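Local coordinates for protein CyaB (Pseudomonas aeruginosa, PDB 3R5G) that probably makes cyclic AMP from ATP as an adenylyl cyclase, the chain here being the class III-type catalytic domain of a longer membrane protein, at residues 16-24 against 104-112; 34-42 against 56-64. All coordinates share one frame; numbering follows the deposited sequence.

Overall arrangement
Both contacts lie in the adenylate and guanylate cyclase catalytic domain, with centres about 12 Å apart, and both reach one mixed sheet, in which strand 6-18 pairs with strands 61-66 and 109-116. Contact 1 (16-24 with 104-112) brings together parts far apart in sequence; contact 2 (34-42 with 56-64) falls wholly within the chain between them and joins helix 29-50 to the hairpin of strands 53-58 and 61-66. They meet where strand 6-18 passes the hairpin turn: Asp16 CB lies 3.6 Å from Asp60 OD2, a closeness consistent with the paired metal-binding aspartates of class III cyclases. Both also touch the second subunit, as expected for cyclase domains that work as dimers.

Contact 1: residues 16-24 against 104-112; sequences DIRGFTELS and ITKPLEIRM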
# COMPACT_ATOMS: atom_id res chain seq x y z
N ASP A 16 7.10 0.91 -8.03
CA ASP A 16 6.74 2.30 -7.85
C ASP A 16 7.74 3.17 -8.60
O ASP A 16 8.75 2.65 -9.15
CB ASP A 16 6.67 2.71 -6.36
CG ASP A 16 8.01 2.71 -5.67
OD1 ASP A 16 8.96 3.36 -6.10
OD2 ASP A 16 8.11 2.01 -4.64
N ILE A 17 7.47 4.48 -8.66
CA ILE A 17 8.41 5.40 -9.32
C ILE A 17 9.23 6.18 -8.31
O ILE A 17 8.69 6.98 -7.54
CB ILE A 17 7.66 6.40 -10.22
CG1 ILE A 17 6.81 5.66 -11.20
CG2 ILE A 17 8.63 7.28 -10.90
CD1 ILE A 17 5.74 6.63 -11.85
N ARG A 18 10.54 5.96 -8.25
CA ARG A 18 11.39 6.76 -7.35
C ARG A 18 11.47 8.15 -7.94
O ARG A 18 11.66 8.30 -9.14
CB ARG A 18 12.79 6.13 -7.22
CG ARG A 18 12.80 4.79 -6.50
CD ARG A 18 12.51 5.01 -5.05
NE ARG A 18 11.07 5.13 -4.83
CZ ARG A 18 10.54 5.40 -3.64
NH1 ARG A 18 9.20 5.50 -3.47
NH2 ARG A 18 11.36 5.58 -2.63
N GLY A 19 11.28 9.14 -7.08
CA GLY A 19 11.26 10.52 -7.55
C GLY A 19 9.84 11.08 -7.66
O GLY A 19 9.63 12.33 -7.68
N PHE A 20 8.83 10.21 -7.75
CA PHE A 20 7.47 10.70 -7.97
C PHE A 20 6.92 11.54 -6.83
O PHE A 20 6.25 12.52 -7.05
CB PHE A 20 6.49 9.54 -8.21
CG PHE A 20 5.14 9.99 -8.55
CD1 PHE A 20 4.87 10.47 -9.79
CD2 PHE A 20 4.13 9.98 -7.58
CE1 PHE A 20 3.61 10.94 -10.11
CE2 PHE A 20 2.87 10.42 -7.87
CZ PHE A 20 2.59 10.89 -9.14
N THR A 21 7.20 11.15 -5.60
CA THR A 21 6.60 11.92 -4.49
C THR A 21 7.07 13.38 -4.51
O THR A 21 6.28 14.28 -4.31
CB THR A 21 6.78 11.26 -3.16
OG1 THR A 21 6.15 9.96 -3.22
CG2 THR A 21 6.10 12.20 -2.12
N GLU A 22 8.35 13.57 -4.80
CA GLU A 22 8.99 14.91 -4.92
C GLU A 22 8.27 15.67 -6.04
O GLU A 22 7.79 16.81 -5.86
CB GLU A 22 10.48 14.69 -5.25
CG GLU A 22 11.25 13.96 -4.13
CD GLU A 22 11.30 12.37 -4.21
OE1 GLU A 22 10.30 11.65 -4.51
OE2 GLU A 22 12.40 11.82 -3.91
N LEU A 23 8.12 14.99 -7.17
CA LEU A 23 7.42 15.57 -8.32
C LEU A 23 5.98 15.99 -7.98
O LEU A 23 5.44 16.99 -8.49
CB LEU A 23 7.44 14.55 -9.47
CG LEU A 23 6.88 15.06 -10.81
CD1 LEU A 23 7.91 15.97 -11.58
CD2 LEU A 23 6.34 13.91 -11.68
N SER A 24 5.32 15.22 -7.12
CA SER A 24 3.93 15.56 -6.79
C SER A 24 3.78 16.83 -5.94
O SER A 24 2.68 17.38 -5.84
CB SER A 24 3.24 14.39 -6.08
OG SER A 24 3.69 14.25 -4.75
N ILE A 104 9.97 18.29 -17.95
CA ILE A 104 10.10 17.59 -16.68
C ILE A 104 11.47 17.03 -16.76
O ILE A 104 11.74 16.23 -17.65
CB ILE A 104 9.01 16.49 -16.57
CG1 ILE A 104 7.66 17.14 -16.22
CG2 ILE A 104 9.39 15.40 -15.54
CD1 ILE A 104 6.53 16.52 -16.93
N THR A 105 12.32 17.43 -15.83
CA THR A 105 13.73 17.14 -15.95
C THR A 105 14.19 16.29 -14.80
O THR A 105 15.24 15.61 -14.90
CB THR A 105 14.61 18.46 -16.07
OG1 THR A 105 15.28 18.75 -14.82
CG2 THR A 105 13.76 19.67 -16.44
N LYS A 106 13.41 16.33 -13.70
CA LYS A 106 13.80 15.70 -12.44
C LYS A 106 13.81 14.18 -12.66
O LYS A 106 13.02 13.65 -13.43
CB LYS A 106 12.83 16.07 -11.33
CG LYS A 106 13.44 16.01 -9.92
CD LYS A 106 12.40 15.64 -8.83
CE LYS A 106 12.17 14.09 -8.69
NZ LYS A 106 13.47 13.31 -8.55
N PRO A 107 14.77 13.51 -12.03
CA PRO A 107 14.84 12.11 -12.43
C PRO A 107 13.68 11.25 -11.82
O PRO A 107 13.28 11.46 -10.66
CB PRO A 107 16.21 11.66 -11.90
CG PRO A 107 16.91 12.86 -11.45
CD PRO A 107 15.87 13.88 -11.13
N LEU A 108 13.19 10.33 -12.64
CA LEU A 108 12.06 9.46 -12.26
C LEU A 108 12.46 8.08 -12.74
O LEU A 108 12.80 7.91 -13.92
CB LEU A 108 10.81 9.86 -13.02
CG LEU A 108 10.17 11.21 -12.62
CD1 LEU A 108 9.07 11.68 -13.59
CD2 LEU A 108 9.65 11.14 -11.16
N GLU A 109 12.44 7.10 -11.84
CA GLU A 109 12.88 5.75 -12.26
C GLU A 109 12.06 4.71 -11.56
O GLU A 109 11.77 4.85 -10.40
CB GLU A 109 14.32 5.48 -11.91
CG GLU A 109 14.74 4.10 -12.55
CD GLU A 109 14.70 4.05 -14.04
OE1 GLU A 109 15.79 4.41 -14.58
OE2 GLU A 109 13.64 3.68 -14.66
N ILE A 110 11.75 3.66 -12.31
CA ILE A 110 10.93 2.59 -11.75
C ILE A 110 11.79 1.68 -10.93
O ILE A 110 12.96 1.46 -11.23
CB ILE A 110 10.18 1.82 -12.92
CG1 ILE A 110 9.15 0.86 -12.33
CG2 ILE A 110 11.25 1.19 -13.96
CD1 ILE A 110 8.40 0.26 -13.52
N ARG A 111 11.20 1.18 -9.85
CA ARG A 111 11.78 0.04 -9.14
C ARG A 111 10.73 -1.01 -8.91
O ARG A 111 9.53 -0.70 -8.81
CB ARG A 111 12.43 0.48 -7.85
CG ARG A 111 11.44 0.91 -6.86
CD ARG A 111 12.18 1.40 -5.63
NE ARG A 111 11.14 1.84 -4.70
CZ ARG A 111 11.30 1.89 -3.38
NH1 ARG A 111 10.27 2.23 -2.61
NH2 ARG A 111 12.47 1.57 -2.85
N MET A 112 11.20 -2.25 -8.78
CA MET A 112 10.30 -3.40 -8.76
C MET A 112 10.74 -4.48 -7.82
O MET A 112 11.97 -4.71 -7.71
CB MET A 112 10.25 -4.03 -10.19
CG MET A 112 9.81 -2.96 -11.18
SD MET A 112 9.85 -3.65 -12.88
CE MET A 112 10.85 -2.47 -13.55
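Asp16, Ile17 and Arg18 pair antiparallel with Arg111, Ile110 and Glu109, their strand axes 4.5 Å apart at closest and their N-to-C directions 132° apart. Asp16 with Arg111 and Arg18 with Glu109 are hydrogen-bonded pairs flanking the non-hydrogen-bonded pair Ile17 with Ile110. On the face shared by Asp16, Arg18 and Arg111, an extended Arg111 grips the Asp16 carboxylate side-on: NE reaches OD1 at 3.0 Å, while NH1 meets the syn lone pair of OD2. NE also donates to OD2, and the carboxylate and guanidinium planes are turned 51° apart, so the grip is twisted. Arg18, bent at its second and third torsions, folds its guanidinium flat over a face of Arg111, with centres 3.6 Å apart. Its NE bonds Asp16 OD1 weakly, completing a three-residue salt-bridge network. Arg111 NH2 turns to Ser149 O, which helps fix the group's rotation.

On the other face, Ile17 and Ile110 pack on Tyr39 of helix 29-50, where bulky apolar residues suit the buried side; Ile17 CG2 meets Leu108 CB at 4.0 Å. Beyond the strands, Leu108 CD2 tucks 3.5 Å from Gly19 C, and its CD1 meets Leu23 CD2. Gly19 is third in a type II turn from Ile17 to Phe20; at its backbone angles a side chain would be jammed against the preceding carbonyl. Lys106, bent at its last two torsions, lays CE 3.3 Å from Gly19 O while NZ donates to Pro107 O; a long flexible chain can do both. Strand 6-18 belongs to the central sheet, and the turn leads into helix 20-24. The sequence DIRGFT is the signature of class III cyclases, whose aspartate, here Asp16, probably binds metal as in relatives.

Contact 2: residues 34-42 against 56-64; sequences DLLNNYLNE and KFVGDCVMV
The beta hairpin 53-66 carries at its tip the Gly-Asp turn of class III cyclases, whose aspartate, here Asp60, probably corresponds to the second metal-binding aspartate of the family; one side of helix 29-50 lies against this type II' turn (Val58 to Cys61) and its strands. Leu40 is the residue at the centre of the contact. With CG anti to its carbonyl carbon (chi1 -69°), it sends CD2 over one face of the Phe57 ring, a CH-pi contact 4.1 Å from the centroid and 22° off the ring normal. CD2 also touches Val62 CG2 at 3.8 Å, and CD1 lies against Gly59 O, so a branched leucine can serve both strands and the turn. One helical turn earlier, Leu36 CD1 rests 3.8 Å from Asp60 CA. Gly59 is second in the turn, where the positive phi (54°) of type II' suits glycine best. A water at the edge of the Tyr39 ring, 2.6 Å from Tyr39 OH, donates to Asp60 O, linking helix and turn. Asp60 OD2 accepts from Ile17 N on strand 6-18. Around this interface, Tyr39 packs on Met92 of helix 74-100, Leu36 on Phe20 of helix 20-24, and Leu40 on Gly125 of the second subunit.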
# COMPACT_ATOMS: atom_id res chain seq x y z
N ASP A 34 -2.13 14.21 -15.46
CA ASP A 34 -1.88 13.64 -16.76
C ASP A 34 -0.61 12.73 -16.78
O ASP A 34 -0.67 11.69 -17.44
CB ASP A 34 -1.70 14.80 -17.78
CG ASP A 34 -2.98 15.49 -18.11
OD1 ASP A 34 -4.07 14.87 -18.03
OD2 ASP A 34 -2.87 16.68 -18.55
N LEU A 35 0.45 13.13 -16.12
CA LEU A 35 1.69 12.33 -16.06
C LEU A 35 1.44 11.01 -15.31
O LEU A 35 1.79 9.98 -15.85
CB LEU A 35 2.77 13.12 -15.43
CG LEU A 35 4.09 12.29 -15.32
CD1 LEU A 35 5.10 13.24 -15.55
CD2 LEU A 35 4.31 11.60 -13.95
N LEU A 36 0.83 11.08 -14.12
CA LEU A 36 0.53 9.78 -13.44
C LEU A 36 -0.42 8.91 -14.29
O LEU A 36 -0.27 7.65 -14.36
CB LEU A 36 -0.08 10.03 -12.05
CG LEU A 36 -0.55 8.82 -11.22
CD1 LEU A 36 0.69 7.86 -11.02
CD2 LEU A 36 -1.04 9.31 -9.83
N ASN A 37 -1.55 9.44 -14.84
CA ASN A 37 -2.47 8.62 -15.54
C ASN A 37 -1.87 8.01 -16.83
O ASN A 37 -2.23 6.88 -17.17
CB ASN A 37 -3.82 9.39 -15.80
CG ASN A 37 -4.58 9.68 -14.52
OD1 ASN A 37 -4.21 9.23 -13.48
ND2 ASN A 37 -5.58 10.57 -14.58
N ASN A 38 -1.04 8.80 -17.52
CA ASN A 38 -0.33 8.31 -18.71
C ASN A 38 0.54 7.10 -18.33
O ASN A 38 0.43 6.06 -18.98
CB ASN A 38 0.51 9.41 -19.31
CG ASN A 38 1.33 8.94 -20.54
OD1 ASN A 38 0.83 8.25 -21.42
ND2 ASN A 38 2.55 9.43 -20.62
N TYR A 39 1.28 7.29 -17.27
CA TYR A 39 2.13 6.19 -16.72
C TYR A 39 1.33 4.98 -16.35
O TYR A 39 1.61 3.88 -16.78
CB TYR A 39 2.90 6.70 -15.50
CG TYR A 39 3.63 5.57 -14.81
CD1 TYR A 39 4.85 5.02 -15.33
CD2 TYR A 39 3.11 5.02 -13.62
CE1 TYR A 39 5.48 3.91 -14.71
CE2 TYR A 39 3.76 3.95 -12.96
CZ TYR A 39 4.92 3.38 -13.55
OH TYR A 39 5.61 2.33 -12.98
N LEU A 40 0.25 5.16 -15.56
CA LEU A 40 -0.52 4.01 -15.15
C LEU A 40 -1.21 3.32 -16.36
O LEU A 40 -1.35 2.13 -16.41
CB LEU A 40 -1.55 4.45 -14.08
CG LEU A 40 -0.94 4.85 -12.75
CD1 LEU A 40 -2.06 5.45 -11.83
CD2 LEU A 40 -0.17 3.71 -12.01
N ASN A 41 -1.66 4.12 -17.35
CA ASN A 41 -2.29 3.54 -18.52
C ASN A 41 -1.25 2.72 -19.34
O ASN A 41 -1.55 1.62 -19.73
CB ASN A 41 -2.83 4.67 -19.43
CG ASN A 41 -3.90 4.17 -20.35
OD1 ASN A 41 -4.85 3.50 -19.96
ND2 ASN A 41 -3.66 4.38 -21.64
N GLU A 42 -0.04 3.28 -19.43
CA GLU A 42 1.03 2.55 -20.20
C GLU A 42 1.44 1.29 -19.49
O GLU A 42 1.53 0.25 -20.10
CB GLU A 42 2.27 3.37 -20.45
CG GLU A 42 2.01 4.58 -21.41
CD GLU A 42 1.67 4.07 -22.81
OE1 GLU A 42 2.54 3.42 -23.43
OE2 GLU A 42 0.52 4.23 -23.29
N LYS A 56 -4.37 -3.52 -8.43
CA LYS A 56 -4.76 -2.17 -8.05
C LYS A 56 -3.55 -1.29 -8.24
O LYS A 56 -2.36 -1.77 -8.46
CB LYS A 56 -5.20 -2.06 -6.58
CG LYS A 56 -4.04 -2.38 -5.61
CD LYS A 56 -4.39 -2.22 -4.14
CE LYS A 56 -5.69 -2.92 -3.79
NZ LYS A 56 -5.43 -4.35 -3.54
N PHE A 57 -3.88 -0.01 -8.27
CA PHE A 57 -2.92 1.02 -8.18
C PHE A 57 -3.13 1.75 -6.86
O PHE A 57 -4.29 1.99 -6.37
CB PHE A 57 -3.02 2.04 -9.32
CG PHE A 57 -3.10 1.44 -10.68
CD1 PHE A 57 -4.12 1.81 -11.53
CD2 PHE A 57 -2.19 0.49 -11.13
CE1 PHE A 57 -4.20 1.24 -12.82
CE2 PHE A 57 -2.22 -0.05 -12.38
CZ PHE A 57 -3.26 0.34 -13.28
N VAL A 58 -2.02 2.11 -6.23
CA VAL A 58 -2.04 2.94 -5.03
C VAL A 58 -1.14 4.12 -5.33
O VAL A 58 0.09 4.02 -5.20
CB VAL A 58 -1.60 2.19 -3.80
CG1 VAL A 58 -1.72 3.11 -2.57
CG2 VAL A 58 -2.48 0.93 -3.60
N GLY A 59 -1.70 5.25 -5.72
CA GLY A 59 -0.91 6.32 -6.33
C GLY A 59 -0.07 5.81 -7.55
O GLY A 59 -0.61 5.28 -8.55
N ASP A 60 1.26 5.91 -7.46
CA ASP A 60 2.13 5.41 -8.55
C ASP A 60 2.53 3.97 -8.32
O ASP A 60 3.17 3.41 -9.21
CB ASP A 60 3.43 6.23 -8.60
CG ASP A 60 4.17 6.27 -7.24
OD1 ASP A 60 3.55 6.53 -6.21
OD2 ASP A 60 5.38 5.96 -7.15
N CYS A 61 2.14 3.40 -7.18
CA CYS A 61 2.43 1.99 -6.96
C CYS A 61 1.52 1.03 -7.75
O CYS A 61 0.30 1.24 -7.75
CB CYS A 61 2.25 1.69 -5.50
SG CYS A 61 2.67 -0.08 -5.07
N VAL A 62 2.09 0.09 -8.50
CA VAL A 62 1.34 -0.86 -9.29
C VAL A 62 1.52 -2.28 -8.74
O VAL A 62 2.62 -2.70 -8.40
CB VAL A 62 1.90 -0.90 -10.68
CG1 VAL A 62 1.41 -2.01 -11.56
CG2 VAL A 62 1.69 0.45 -11.42
N MET A 63 0.46 -3.07 -8.56
CA MET A 63 0.50 -4.42 -8.07
C MET A 63 -0.12 -5.31 -9.15
O MET A 63 -1.24 -4.99 -9.62
CB MET A 63 -0.36 -4.44 -6.83
CG MET A 63 -0.41 -5.71 -6.19
SD MET A 63 -1.61 -5.67 -4.75
CE MET A 63 -1.63 -7.42 -4.47
N VAL A 64 0.58 -6.33 -9.59
CA VAL A 64 0.14 -7.27 -10.63
C VAL A 64 0.42 -8.65 -10.14
O VAL A 64 1.46 -8.85 -9.44
CB VAL A 64 0.86 -7.01 -11.95
CG1 VAL A 64 0.43 -8.02 -13.07
CG2 VAL A 64 0.73 -5.50 -12.36
O HOH W 1 4.94 1.88 -10.48